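Local coordinates for protein angiogenin-1 (Salmo salar, PDB 7BFK) that probably cleaves RNA as a secreted endonuclease of the pancreatic ribonuclease family, at residues Pro36-Lys41 with Glu87-Cys92; Asn44-Ala49 with Val79-Thr84; Gln55-Gly60 with Asn68-Asn73; Val103-Asp108 with Val119-Thr124. One frame throughout, in Å; residues are numbered along the deposited sequence.

Contact 1 of 4, residues Pro36-Lys41 with Glu87-Cys92; sequences PDRKCK and ESHPNC
Cys-40 and Cys-92 close a disulfide between two surface loops, one leading from helix 24-32 into strand 43-47, the other turning from strand 76-85 back into strand 93-108. From the backbone of Cys-40, CB heads toward the second loop and comes within 3.8 Å of Cys-92 CB. SG then sits anti to the carbonyl carbon (chi1 -55°), where it bonds to Cys-92 SG at 2.0 Å; the torsion about the S-S bond, -91°, is near the relaxed right angle. The same sulfur lies 3.4 Å from Ser-88 N. Beside it the backbones meet in a single bridge, Lys-39 against Ser-88. Cys-40 N donates to Glu-87 O at 2.9 Å, coming from above the carbonyl plane, and His-89 N gives Arg-38 O a nearly straight bond (2.9 Å). A water donates to both Cys-40 O and Glu-87 O, doubling the grip on the latter. Arg-38 and His-89 touch through their CB atoms, while the imidazole NE2 bonds to Glu-29. The tips of Lys-39 and Glu-87 stay apart, NZ to OE2 5.7 Å. A covalent link and backbone bonds thus do the holding, so the junction should depend little on ionisation.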
loop_
_atom_site.group_PDB
_atom_site.type_symbol
_atom_site.label_atom_id
_atom_site.label_comp_id
_atom_site.label_asym_id
_atom_site.label_seq_id
_atom_site.Cartn_x
_atom_site.Cartn_y
_atom_site.Cartn_z
ATOM N N PRO A 36 5.988 -13.694 -8.605
ATOM C CA PRO A 36 6.476 -15.020 -8.984
ATOM C C PRO A 36 5.498 -16.127 -8.550
ATOM O O PRO A 36 5.186 -16.202 -7.382
ATOM C CB PRO A 36 7.822 -15.119 -8.249
ATOM C CG PRO A 36 8.290 -13.679 -8.156
ATOM C CD PRO A 36 7.020 -12.878 -7.951
ATOM N N ASP A 37 5.050 -16.943 -9.513
ATOM C CA ASP A 37 4.074 -18.056 -9.329
ATOM C C ASP A 37 2.654 -17.494 -9.246
ATOM O O ASP A 37 1.706 -18.295 -9.117
ATOM C CB ASP A 37 4.410 -18.925 -8.116
ATOM C CG ASP A 37 5.385 -20.039 -8.439
ATOM O OD1 ASP A 37 5.656 -20.246 -9.645
ATOM O OD2 ASP A 37 5.853 -20.693 -7.494
ATOM N N ARG A 38 2.514 -16.175 -9.343
ATOM C CA ARG A 38 1.209 -15.472 -9.282
ATOM C C ARG A 38 0.462 -15.899 -8.016
ATOM O O ARG A 38 -0.775 -15.986 -8.059
ATOM C CB ARG A 38 0.405 -15.735 -10.557
ATOM C CG ARG A 38 0.996 -15.050 -11.779
ATOM C CD ARG A 38 0.057 -15.032 -12.966
ATOM N NE ARG A 38 0.567 -14.164 -14.014
ATOM C CZ ARG A 38 1.343 -14.565 -15.007
ATOM N NH1 ARG A 38 1.701 -15.834 -15.096
ATOM N NH2 ARG A 38 1.760 -13.697 -15.909
ATOM N N LYS A 39 1.211 -16.175 -6.947
ATOM C CA LYS A 39 0.664 -16.500 -5.610
ATOM C C LYS A 39 -0.269 -15.355 -5.210
ATOM O O LYS A 39 0.032 -14.199 -5.566
ATOM C CB LYS A 39 1.787 -16.676 -4.580
ATOM C CG LYS A 39 2.655 -17.917 -4.767
ATOM C CD LYS A 39 3.667 -18.134 -3.649
ATOM C CE LYS A 39 4.545 -19.348 -3.879
ATOM N NZ LYS A 39 5.528 -19.541 -2.786
ATOM N N CYS A 40 -1.375 -15.669 -4.553
ATOM C CA CYS A 40 -2.355 -14.669 -4.071
ATOM C C CYS A 40 -1.695 -13.893 -2.930
ATOM O O CYS A 40 -1.357 -14.533 -1.923
ATOM C CB CYS A 40 -3.624 -15.331 -3.562
ATOM S SG CYS A 40 -4.420 -16.425 -4.770
ATOM N N LYS A 41 -1.443 -12.601 -3.097
ATOM C CA LYS A 41 -0.906 -11.784 -1.978
ATOM C C LYS A 41 -1.980 -11.836 -0.877
ATOM O O LYS A 41 -3.171 -11.729 -1.214
ATOM C CB LYS A 41 -0.532 -10.380 -2.459
ATOM C CG LYS A 41 0.319 -9.603 -1.471
ATOM C CD LYS A 41 0.680 -8.213 -1.925
ATOM C CE LYS A 41 1.548 -7.506 -0.919
ATOM N NZ LYS A 41 1.701 -6.084 -1.257
ATOM N N GLU A 87 -4.498 -20.177 -3.614
ATOM C CA GLU A 87 -3.023 -20.194 -3.506
ATOM C C GLU A 87 -2.445 -19.324 -4.627
ATOM O O GLU A 87 -1.470 -18.605 -4.370
ATOM C CB GLU A 87 -2.457 -21.608 -3.625
ATOM C CG GLU A 87 -0.944 -21.642 -3.457
ATOM C CD GLU A 87 -0.217 -22.773 -4.161
ATOM O OE1 GLU A 87 -0.889 -23.715 -4.630
ATOM O OE2 GLU A 87 1.019 -22.695 -4.260
ATOM N N SER A 88 -3.023 -19.374 -5.830
ATOM C CA SER A 88 -2.498 -18.631 -6.999
ATOM C C SER A 88 -3.626 -18.135 -7.898
ATOM O O SER A 88 -4.739 -18.686 -7.830
ATOM C CB SER A 88 -1.550 -19.499 -7.771
ATOM O OG SER A 88 -0.675 -20.188 -6.890
ATOM N N HIS A 89 -3.332 -17.102 -8.685
ATOM C CA HIS A 89 -4.222 -16.549 -9.734
ATOM C C HIS A 89 -4.484 -17.694 -10.705
ATOM O O HIS A 89 -3.582 -18.473 -10.980
ATOM C CB HIS A 89 -3.565 -15.332 -10.396
ATOM C CG HIS A 89 -4.417 -14.648 -11.410
ATOM N ND1 HIS A 89 -4.358 -14.961 -12.753
ATOM C CD2 HIS A 89 -5.346 -13.676 -11.289
ATOM C CE1 HIS A 89 -5.211 -14.209 -13.414
ATOM N NE2 HIS A 89 -5.832 -13.414 -12.540
ATOM N N PRO A 90 -5.711 -17.856 -11.239
ATOM C CA PRO A 90 -6.818 -16.947 -10.968
ATOM C C PRO A 90 -7.852 -17.431 -9.944
ATOM O O PRO A 90 -9.008 -17.089 -10.098
ATOM C CB PRO A 90 -7.451 -16.937 -12.365
ATOM C CG PRO A 90 -7.378 -18.401 -12.789
ATOM C CD PRO A 90 -6.085 -18.920 -12.187
ATOM N N ASN A 91 -7.423 -18.175 -8.918
ATOM C CA ASN A 91 -8.332 -18.780 -7.912
ATOM C C ASN A 91 -8.300 -17.974 -6.603
ATOM O O ASN A 91 -8.769 -18.509 -5.567
ATOM C CB ASN A 91 -7.951 -20.237 -7.661
ATOM C CG ASN A 91 -7.863 -21.036 -8.942
ATOM O OD1 ASN A 91 -8.596 -20.776 -9.895
ATOM N ND2 ASN A 91 -6.964 -22.005 -8.977
ATOM N N CYS A 92 -7.760 -16.755 -6.645
ATOM C CA CYS A 92 -7.654 -15.833 -5.484
ATOM C C CYS A 92 -9.026 -15.230 -5.189
ATOM O O CYS A 92 -9.685 -14.768 -6.128
ATOM C CB CYS A 92 -6.697 -14.673 -5.748
ATOM S SG CYS A 92 -5.019 -15.153 -6.227
HETATM O O HOH W 1 -1.407 -17.522 -1.633
#

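Contact 2 of 4, residues Asn44-Ala49 with Val79-Thr84; sequences NTFILA and VICTHT
With CG anti to its carbonyl carbon (chi1 -60°), Phe-46 lays its ring beside Cys-81, whose SG takes the same setting (chi1 -58°) and touches CE1 of the ring at 3.7 Å. This sulfur-aromatic contact is oblique, and it lies on one face of the antiparallel pair that strands 43-47 and 76-85 form in the ribonuclease A fold. Asn-44 with Cys-81 and Phe-46 with Val-79 are hydrogen-bonded pairs, each with two backbone bonds; the straightest runs from Phe-46 N to Val-79 O, 2.8 Å at 177°. The Val-79 carbonyl oxygen also meets the edge of the phenylalanine ring, in its plane. Between these pairs, on the other face, Thr-45 and Ile-80 stand side by side, with Thr-45 CG2 3.9 Å from Ile-80 CG1. Thr-45 OG1 bonds to Asp-120 OD2; in well-studied relatives the matching threonine contacts the pyrimidine base, so the bond is consistent with the auto-inhibition proposed for this enzyme. A valine at Thr-45 would probably keep the apolar touch but leave the Asp-120 carboxylate without this hydroxyl partner. Cys-81 SG is joined to Cys-24. On the Phe-46 ring, Asn-44 ND2 sits 3.3 Å above the plane, toward the rim, while donating to Gln-13 O.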
loop_
_atom_site.group_PDB
_atom_site.type_symbol
_atom_site.label_atom_id
_atom_site.label_comp_id
_atom_site.label_asym_id
_atom_site.label_seq_id
_atom_site.Cartn_x
_atom_site.Cartn_y
_atom_site.Cartn_z
ATOM N N ASN A 44 -3.328 -6.441 0.883
ATOM C CA ASN A 44 -2.744 -5.201 0.338
ATOM C C ASN A 44 -3.617 -4.043 0.777
ATOM O O ASN A 44 -4.828 -4.162 0.686
ATOM C CB ASN A 44 -2.559 -5.218 -1.168
ATOM C CG ASN A 44 -1.583 -4.149 -1.596
ATOM O OD1 ASN A 44 -0.385 -4.342 -1.457
ATOM N ND2 ASN A 44 -2.095 -3.056 -2.153
ATOM N N THR A 45 -2.985 -2.982 1.260
ATOM C CA THR A 45 -3.640 -1.745 1.727
ATOM C C THR A 45 -3.384 -0.619 0.705
ATOM O O THR A 45 -2.196 -0.353 0.365
ATOM C CB THR A 45 -3.166 -1.394 3.138
ATOM O OG1 THR A 45 -3.265 -2.562 3.966
ATOM C CG2 THR A 45 -3.928 -0.241 3.735
ATOM N N PHE A 46 -4.457 0.029 0.288
ATOM C CA PHE A 46 -4.481 1.180 -0.646
ATOM C C PHE A 46 -4.824 2.454 0.125
ATOM O O PHE A 46 -5.762 2.439 0.924
ATOM C CB PHE A 46 -5.495 0.929 -1.765
ATOM C CG PHE A 46 -5.218 -0.300 -2.591
ATOM C CD1 PHE A 46 -5.726 -1.532 -2.210
ATOM C CD2 PHE A 46 -4.448 -0.228 -3.746
ATOM C CE1 PHE A 46 -5.473 -2.666 -2.967
ATOM C CE2 PHE A 46 -4.183 -1.366 -4.495
ATOM C CZ PHE A 46 -4.694 -2.583 -4.098
ATOM N N ILE A 47 -4.048 3.515 -0.098
ATOM C CA ILE A 47 -4.267 4.858 0.505
ATOM C C ILE A 47 -5.059 5.712 -0.493
ATOM O O ILE A 47 -4.636 5.830 -1.650
ATOM C CB ILE A 47 -2.939 5.528 0.876
ATOM C CG1 ILE A 47 -2.058 4.623 1.740
ATOM C CG2 ILE A 47 -3.199 6.859 1.557
ATOM C CD1 ILE A 47 -0.639 5.088 1.810
ATOM N N LEU A 48 -6.152 6.313 -0.049
ATOM C CA LEU A 48 -6.985 7.191 -0.911
ATOM C C LEU A 48 -6.478 8.624 -0.764
ATOM O O LEU A 48 -7.071 9.370 -0.002
ATOM C CB LEU A 48 -8.460 7.046 -0.518
ATOM C CG LEU A 48 -9.166 5.803 -1.067
ATOM C CD1 LEU A 48 -8.536 4.521 -0.559
ATOM C CD2 LEU A 48 -10.661 5.813 -0.743
ATOM N N ALA A 49 -5.418 8.973 -1.492
ATOM C CA ALA A 49 -4.742 10.275 -1.402
ATOM C C ALA A 49 -3.904 10.514 -2.657
ATOM O O ALA A 49 -3.753 9.584 -3.471
ATOM C CB ALA A 49 -3.880 10.298 -0.158
ATOM N N VAL A 79 -8.359 1.433 1.930
ATOM C CA VAL A 79 -9.100 0.218 1.531
ATOM C C VAL A 79 -8.119 -0.932 1.726
ATOM O O VAL A 79 -6.998 -0.845 1.188
ATOM C CB VAL A 79 -9.633 0.286 0.089
ATOM C CG1 VAL A 79 -10.070 -1.090 -0.387
ATOM C CG2 VAL A 79 -10.775 1.304 -0.043
ATOM N N ILE A 80 -8.530 -1.948 2.476
ATOM C CA ILE A 80 -7.741 -3.171 2.752
ATOM C C ILE A 80 -8.397 -4.327 2.002
ATOM O O ILE A 80 -9.618 -4.592 2.226
ATOM C CB ILE A 80 -7.647 -3.428 4.270
ATOM C CG1 ILE A 80 -7.089 -2.203 5.001
ATOM C CG2 ILE A 80 -6.821 -4.681 4.571
ATOM C CD1 ILE A 80 -7.496 -2.117 6.432
ATOM N N CYS A 81 -7.633 -4.951 1.116
ATOM C CA CYS A 81 -8.020 -6.176 0.379
ATOM C C CYS A 81 -7.359 -7.361 1.082
ATOM O O CYS A 81 -6.101 -7.435 1.117
ATOM C CB CYS A 81 -7.643 -6.068 -1.091
ATOM S SG CYS A 81 -8.411 -4.637 -1.892
ATOM N N THR A 82 -8.167 -8.240 1.660
ATOM C CA THR A 82 -7.699 -9.391 2.465
ATOM C C THR A 82 -8.093 -10.694 1.778
ATOM O O THR A 82 -9.276 -10.848 1.393
ATOM C CB THR A 82 -8.252 -9.344 3.898
ATOM O OG1 THR A 82 -7.992 -8.043 4.452
ATOM C CG2 THR A 82 -7.630 -10.410 4.776
ATOM N N HIS A 83 -7.116 -11.568 1.604
ATOM C CA HIS A 83 -7.288 -12.929 1.045
ATOM C C HIS A 83 -8.285 -13.724 1.898
ATOM O O HIS A 83 -8.188 -13.672 3.150
ATOM C CB HIS A 83 -5.931 -13.621 1.013
ATOM C CG HIS A 83 -6.006 -15.105 0.861
ATOM N ND1 HIS A 83 -6.160 -15.950 1.949
ATOM C CD2 HIS A 83 -5.891 -15.894 -0.229
ATOM C CE1 HIS A 83 -6.158 -17.204 1.523
ATOM N NE2 HIS A 83 -5.996 -17.189 0.182
ATOM N N THR A 84 -9.204 -14.449 1.260
ATOM C CA THR A 84 -10.137 -15.380 1.951
ATOM C C THR A 84 -9.956 -16.799 1.386
ATOM O O THR A 84 -10.333 -17.739 2.096
ATOM C CB THR A 84 -11.591 -14.898 1.879
ATOM O OG1 THR A 84 -11.946 -14.727 0.507
ATOM C CG2 THR A 84 -11.819 -13.599 2.622
#

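Contact 3 of 4, residues Gln55-Gly60 with Asn68-Asn73; sequences QAICTG and NLVQSN
Val-70, on strand 69-72, puts its CG1 methyl against the turn that follows helix 51-55: the methyl lies 3.4 Å from Ile-57 O and 3.8 Å from Ile-57 CG2. The two side chains slide past each other in opposite directions, so they meet flank to flank. CG1 of Val-70 is anti to the backbone N (chi1 -172°), which turns it to the isoleucine, while the side chain also rests on Cys-107. Past Gln-71, whose backbone C runs near Ile-57 CG2, Ser-72 brings back the contact through CB, which touches both Ile-57 CG1 and Ile-57 CD1, each at 3.7 Å. Its hydroxyl, set between the backbone N and the carbonyl carbon (chi1 67°), is taken up by Lys-74 O just beyond and by Val-103 N of strand 93-108; the serine therefore shows carbon to Ile-57. Asn-73, exposed, ends the run: ND2 stands 4.1 Å from Gly-60 O, too long for a bond, while OD1 pairs with Thr-63 OG1. Within the other segment, Cys-58 N bonds to Gln-55 O and Thr-59 N to Ala-56 O, bonds that close the turn around Ile-57. An alanine here, in place of Ile-57, would probably open a gap beside Val-70 CG1 and Ser-72 CB and lose the touch on Val-103 and Ile-105. Cys-58, next to the isoleucine, is disulfide-bonded to Cys-107 of strand 93-108: a turn after a helix, packed on the sheet by an isoleucine and tied to it by a disulfide, as in the ribonuclease A fold.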
loop_
_atom_site.group_PDB
_atom_site.type_symbol
_atom_site.label_atom_id
_atom_site.label_comp_id
_atom_site.label_asym_id
_atom_site.label_seq_id
_atom_site.Cartn_x
_atom_site.Cartn_y
_atom_site.Cartn_z
ATOM N N GLN A 55 3.941 11.448 0.032
ATOM C CA GLN A 55 5.390 11.780 0.026
ATOM C C GLN A 55 5.677 12.650 1.259
ATOM O O GLN A 55 6.727 12.453 1.894
ATOM C CB GLN A 55 5.839 12.453 -1.274
ATOM C CG GLN A 55 7.333 12.781 -1.282
ATOM C CD GLN A 55 7.862 13.285 -2.606
ATOM O OE1 GLN A 55 7.168 13.947 -3.378
ATOM N NE2 GLN A 55 9.118 12.963 -2.883
ATOM N N ALA A 56 4.731 13.509 1.630
ATOM C CA ALA A 56 4.860 14.447 2.769
ATOM C C ALA A 56 5.123 13.684 4.078
ATOM O O ALA A 56 5.712 14.282 4.983
ATOM C CB ALA A 56 3.622 15.312 2.868
ATOM N N ILE A 57 4.688 12.423 4.194
ATOM C CA ILE A 57 4.907 11.597 5.423
ATOM C C ILE A 57 6.413 11.542 5.717
ATOM O O ILE A 57 6.798 11.492 6.907
ATOM C CB ILE A 57 4.308 10.183 5.271
ATOM C CG1 ILE A 57 2.784 10.229 5.174
ATOM C CG2 ILE A 57 4.762 9.280 6.413
ATOM C CD1 ILE A 57 2.150 8.932 4.712
ATOM N N CYS A 58 7.212 11.561 4.662
ATOM C CA CYS A 58 8.687 11.458 4.704
ATOM C C CYS A 58 9.321 12.845 4.912
ATOM O O CYS A 58 10.470 12.880 5.330
ATOM C CB CYS A 58 9.216 10.823 3.420
ATOM S SG CYS A 58 8.651 9.119 3.133
ATOM N N THR A 59 8.581 13.938 4.689
ATOM C CA THR A 59 9.141 15.326 4.737
ATOM C C THR A 59 8.286 16.298 5.564
ATOM O O THR A 59 7.930 17.351 5.028
ATOM C CB THR A 59 9.315 15.877 3.317
ATOM O OG1 THR A 59 8.033 15.956 2.685
ATOM C CG2 THR A 59 10.243 15.028 2.479
ATOM N N GLY A 60 7.977 15.971 6.821
ATOM C CA GLY A 60 7.281 16.889 7.742
ATOM C C GLY A 60 5.933 16.379 8.200
ATOM O O GLY A 60 5.376 16.960 9.156
ATOM N N ASN A 68 13.574 2.645 9.785
ATOM C CA ASN A 68 13.171 3.473 8.615
ATOM C C ASN A 68 11.652 3.593 8.526
ATOM O O ASN A 68 11.184 4.170 7.523
ATOM C CB ASN A 68 13.709 2.917 7.295
ATOM C CG ASN A 68 15.197 3.133 7.134
ATOM O OD1 ASN A 68 15.861 3.628 8.046
ATOM N ND2 ASN A 68 15.725 2.773 5.976
ATOM N N LEU A 69 10.908 3.102 9.522
ATOM C CA LEU A 69 9.426 3.175 9.500
ATOM C C LEU A 69 8.981 4.543 10.011
ATOM O O LEU A 69 9.511 5.027 11.051
ATOM C CB LEU A 69 8.805 2.031 10.305
ATOM C CG LEU A 69 9.065 0.627 9.754
ATOM C CD1 LEU A 69 8.445 -0.429 10.648
ATOM C CD2 LEU A 69 8.540 0.490 8.342
ATOM N N VAL A 70 8.029 5.142 9.295
ATOM C CA VAL A 70 7.459 6.467 9.615
ATOM C C VAL A 70 5.942 6.316 9.662
ATOM O O VAL A 70 5.371 5.694 8.741
ATOM C CB VAL A 70 7.909 7.508 8.581
ATOM C CG1 VAL A 70 7.494 8.908 8.987
ATOM C CG2 VAL A 70 9.415 7.439 8.351
ATOM N N GLN A 71 5.334 6.831 10.719
ATOM C CA GLN A 71 3.873 6.837 10.924
ATOM C C GLN A 71 3.364 8.214 10.522
ATOM O O GLN A 71 3.919 9.215 11.005
ATOM C CB GLN A 71 3.584 6.477 12.377
ATOM C CG GLN A 71 2.149 6.671 12.806
ATOM C CD GLN A 71 1.950 6.206 14.221
ATOM O OE1 GLN A 71 2.386 5.124 14.606
ATOM N NE2 GLN A 71 1.244 7.007 14.993
ATOM N N SER A 72 2.377 8.279 9.644
ATOM C CA SER A 72 1.770 9.556 9.226
ATOM C C SER A 72 1.168 10.253 10.462
ATOM O O SER A 72 0.614 9.564 11.361
ATOM C CB SER A 72 0.748 9.344 8.121
ATOM O OG SER A 72 -0.357 8.637 8.619
ATOM N N ASN A 73 1.288 11.576 10.524
ATOM C CA ASN A 73 0.768 12.383 11.649
ATOM C C ASN A 73 -0.728 12.601 11.449
ATOM O O ASN A 73 -1.415 12.898 12.429
ATOM C CB ASN A 73 1.544 13.690 11.787
ATOM C CG ASN A 73 2.943 13.462 12.292
ATOM O OD1 ASN A 73 3.209 12.478 12.977
ATOM N ND2 ASN A 73 3.841 14.374 11.966
#

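Contact 4 of 4, residues Val103-Asp108 with Val119-Thr124; sequences VIIACD and VDIGIT
Ile-104 and Gly-122 face each other as an antiparallel hydrogen-bonded pair, followed by the non-hydrogen-bonded pair Val-103 and Ile-123, the short strands running at 147° to one another. This joins the C-terminal strand 122-124 to the long strand 93-108 of the ribonuclease A fold. The two backbone bonds differ in quality of approach: Gly-122 N reaches Ile-104 O in the carbonyl plane, on a lone pair, at 2.9 Å, whereas Ile-104 N comes to Gly-122 O from well above the plane. Glycine suits the second strand, for a CB at Gly-122 would come about 3.2 Å from Ile-104 CB, which is tight. Val-103 CA adds a CA-H...O contact to Gly-122 O. Ile-121, buried, reaches two residues of strand 93-108, Val-103 and Ile-105. Its CG1, set between the backbone N and the carbonyl carbon (chi1 60°), carries CD1 obliquely across to Val-103 CG1, and its other branch, CG2, lies beside Ile-105 CG2 at 3.9 Å, the two side chains pointing the same way. Phe-10 and His-14 of helix 5-14 pack against Ile-121 as well, so this side chain is buried where helix and sheet meet. Just before it Asp-120 OD1 accepts a weak bond from Ile-121 N, and OD2 makes a salt bridge to Lys-43. Ile-104, on the face away from Val-103, meets Thr-124 at about a right angle, with Ile-104 CD1 3.7 Å from Thr-124 CG2, a methyl against a methyl.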
loop_
_atom_site.group_PDB
_atom_site.type_symbol
_atom_site.label_atom_id
_atom_site.label_comp_id
_atom_site.label_asym_id
_atom_site.label_seq_id
_atom_site.Cartn_x
_atom_site.Cartn_y
_atom_site.Cartn_z
ATOM N N VAL A 103 -0.990 5.749 8.629
ATOM C CA VAL A 103 -0.302 4.667 7.878
ATOM C C VAL A 103 1.163 4.627 8.315
ATOM O O VAL A 103 1.703 5.672 8.771
ATOM C CB VAL A 103 -0.456 4.859 6.369
ATOM C CG1 VAL A 103 -1.911 4.737 5.958
ATOM C CG2 VAL A 103 0.136 6.189 5.921
ATOM N N ILE A 104 1.754 3.445 8.267
ATOM C CA ILE A 104 3.179 3.240 8.599
ATOM C C ILE A 104 3.872 2.757 7.339
ATOM O O ILE A 104 3.513 1.697 6.837
ATOM C CB ILE A 104 3.349 2.290 9.778
ATOM C CG1 ILE A 104 2.466 2.700 10.960
ATOM C CG2 ILE A 104 4.824 2.231 10.136
ATOM C CD1 ILE A 104 2.247 1.605 11.982
ATOM N N ILE A 105 4.823 3.538 6.856
ATOM C CA ILE A 105 5.548 3.256 5.593
ATOM C C ILE A 105 7.047 3.341 5.857
ATOM O O ILE A 105 7.440 3.773 6.935
ATOM C CB ILE A 105 5.128 4.260 4.513
ATOM C CG1 ILE A 105 5.647 5.667 4.828
ATOM C CG2 ILE A 105 3.624 4.239 4.322
ATOM C CD1 ILE A 105 5.404 6.668 3.735
ATOM N N ALA A 106 7.821 2.912 4.880
ATOM C CA ALA A 106 9.277 3.051 4.844
ATOM C C ALA A 106 9.575 4.285 4.006
ATOM O O ALA A 106 8.873 4.511 2.982
ATOM C CB ALA A 106 9.908 1.792 4.278
ATOM N N CYS A 107 10.500 5.109 4.467
ATOM C CA CYS A 107 10.990 6.300 3.742
ATOM C C CYS A 107 12.462 6.095 3.392
ATOM O O CYS A 107 13.216 5.661 4.269
ATOM C CB CYS A 107 10.853 7.570 4.574
ATOM S SG CYS A 107 9.135 8.084 4.855
ATOM N N ASP A 108 12.819 6.354 2.138
ATOM C CA ASP A 108 14.217 6.401 1.648
ATOM C C ASP A 108 14.459 7.868 1.340
ATOM O O ASP A 108 14.054 8.334 0.244
ATOM C CB ASP A 108 14.435 5.487 0.444
ATOM C CG ASP A 108 15.908 5.268 0.135
ATOM O OD1 ASP A 108 16.733 6.066 0.610
ATOM O OD2 ASP A 108 16.215 4.292 -0.548
ATOM N N VAL A 119 5.357 -7.464 1.278
ATOM C CA VAL A 119 4.680 -7.068 2.545
ATOM C C VAL A 119 3.681 -5.959 2.194
ATOM O O VAL A 119 3.280 -5.844 1.022
ATOM C CB VAL A 119 5.652 -6.687 3.685
ATOM C CG1 VAL A 119 4.914 -6.349 4.986
ATOM C CG2 VAL A 119 6.663 -7.795 3.955
ATOM N N ASP A 120 3.297 -5.166 3.165
ATOM C CA ASP A 120 2.225 -4.175 2.981
ATOM C C ASP A 120 2.546 -2.987 3.886
ATOM O O ASP A 120 3.393 -3.110 4.791
ATOM C CB ASP A 120 0.895 -4.863 3.324
ATOM C CG ASP A 120 -0.361 -4.090 3.027
ATOM O OD1 ASP A 120 -0.277 -3.134 2.221
ATOM O OD2 ASP A 120 -1.436 -4.456 3.618
ATOM N N ILE A 121 1.873 -1.878 3.680
ATOM C CA ILE A 121 2.022 -0.732 4.597
ATOM C C ILE A 121 1.295 -1.117 5.882
ATOM O O ILE A 121 0.503 -2.080 5.851
ATOM C CB ILE A 121 1.477 0.549 3.962
ATOM C CG1 ILE A 121 0.002 0.408 3.624
ATOM C CG2 ILE A 121 2.300 0.910 2.719
ATOM C CD1 ILE A 121 -0.658 1.724 3.338
ATOM N N GLY A 122 1.575 -0.397 6.951
ATOM C CA GLY A 122 0.940 -0.616 8.256
ATOM C C GLY A 122 -0.153 0.391 8.481
ATOM O O GLY A 122 -0.216 1.403 7.735
ATOM N N ILE A 123 -1.007 0.114 9.460
ATOM C CA ILE A 123 -2.106 1.008 9.884
ATOM C C ILE A 123 -2.099 1.019 11.402
ATOM O O ILE A 123 -1.724 -0.037 12.031
ATOM C CB ILE A 123 -3.475 0.575 9.320
ATOM C CG1 ILE A 123 -3.817 -0.871 9.683
ATOM C CG2 ILE A 123 -3.542 0.812 7.832
ATOM C CD1 ILE A 123 -5.247 -1.273 9.300
ATOM N N THR A 124 -2.467 2.150 11.983
ATOM C CA THR A 124 -2.550 2.300 13.448
ATOM C C THR A 124 -3.482 3.456 13.827
ATOM O O THR A 124 -3.630 4.400 13.010
ATOM C CB THR A 124 -1.158 2.498 14.040
ATOM O OG1 THR A 124 -1.339 2.611 15.454
ATOM C CG2 THR A 124 -0.444 3.707 13.480
#

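Overall arrangement
Contact 2 is the buried one, its centre about 7 Å from that of the chain, and contact 1 the surface one; contacts 3 and 4 are partly buried. Strand 93-108 supplies one side of contact 4 and pairs with strand 69-72 of contact 3, and the Cys-58 to Cys-107 disulfide joins the two contacts. Contacts 2 and 4 meet through Asp-120 and through Ile-121, which packs against Thr-45 and Ile-47. Contact 1 reaches contact 4 through Lys-41 NZ and Val-119 O. The chemistry shifts with place: a covalent link with few backbone bonds at the surface, regular antiparallel bonding in contact 2, a mix of bonding and aliphatic packing in contact 4, and aliphatic touch alone in contact 3.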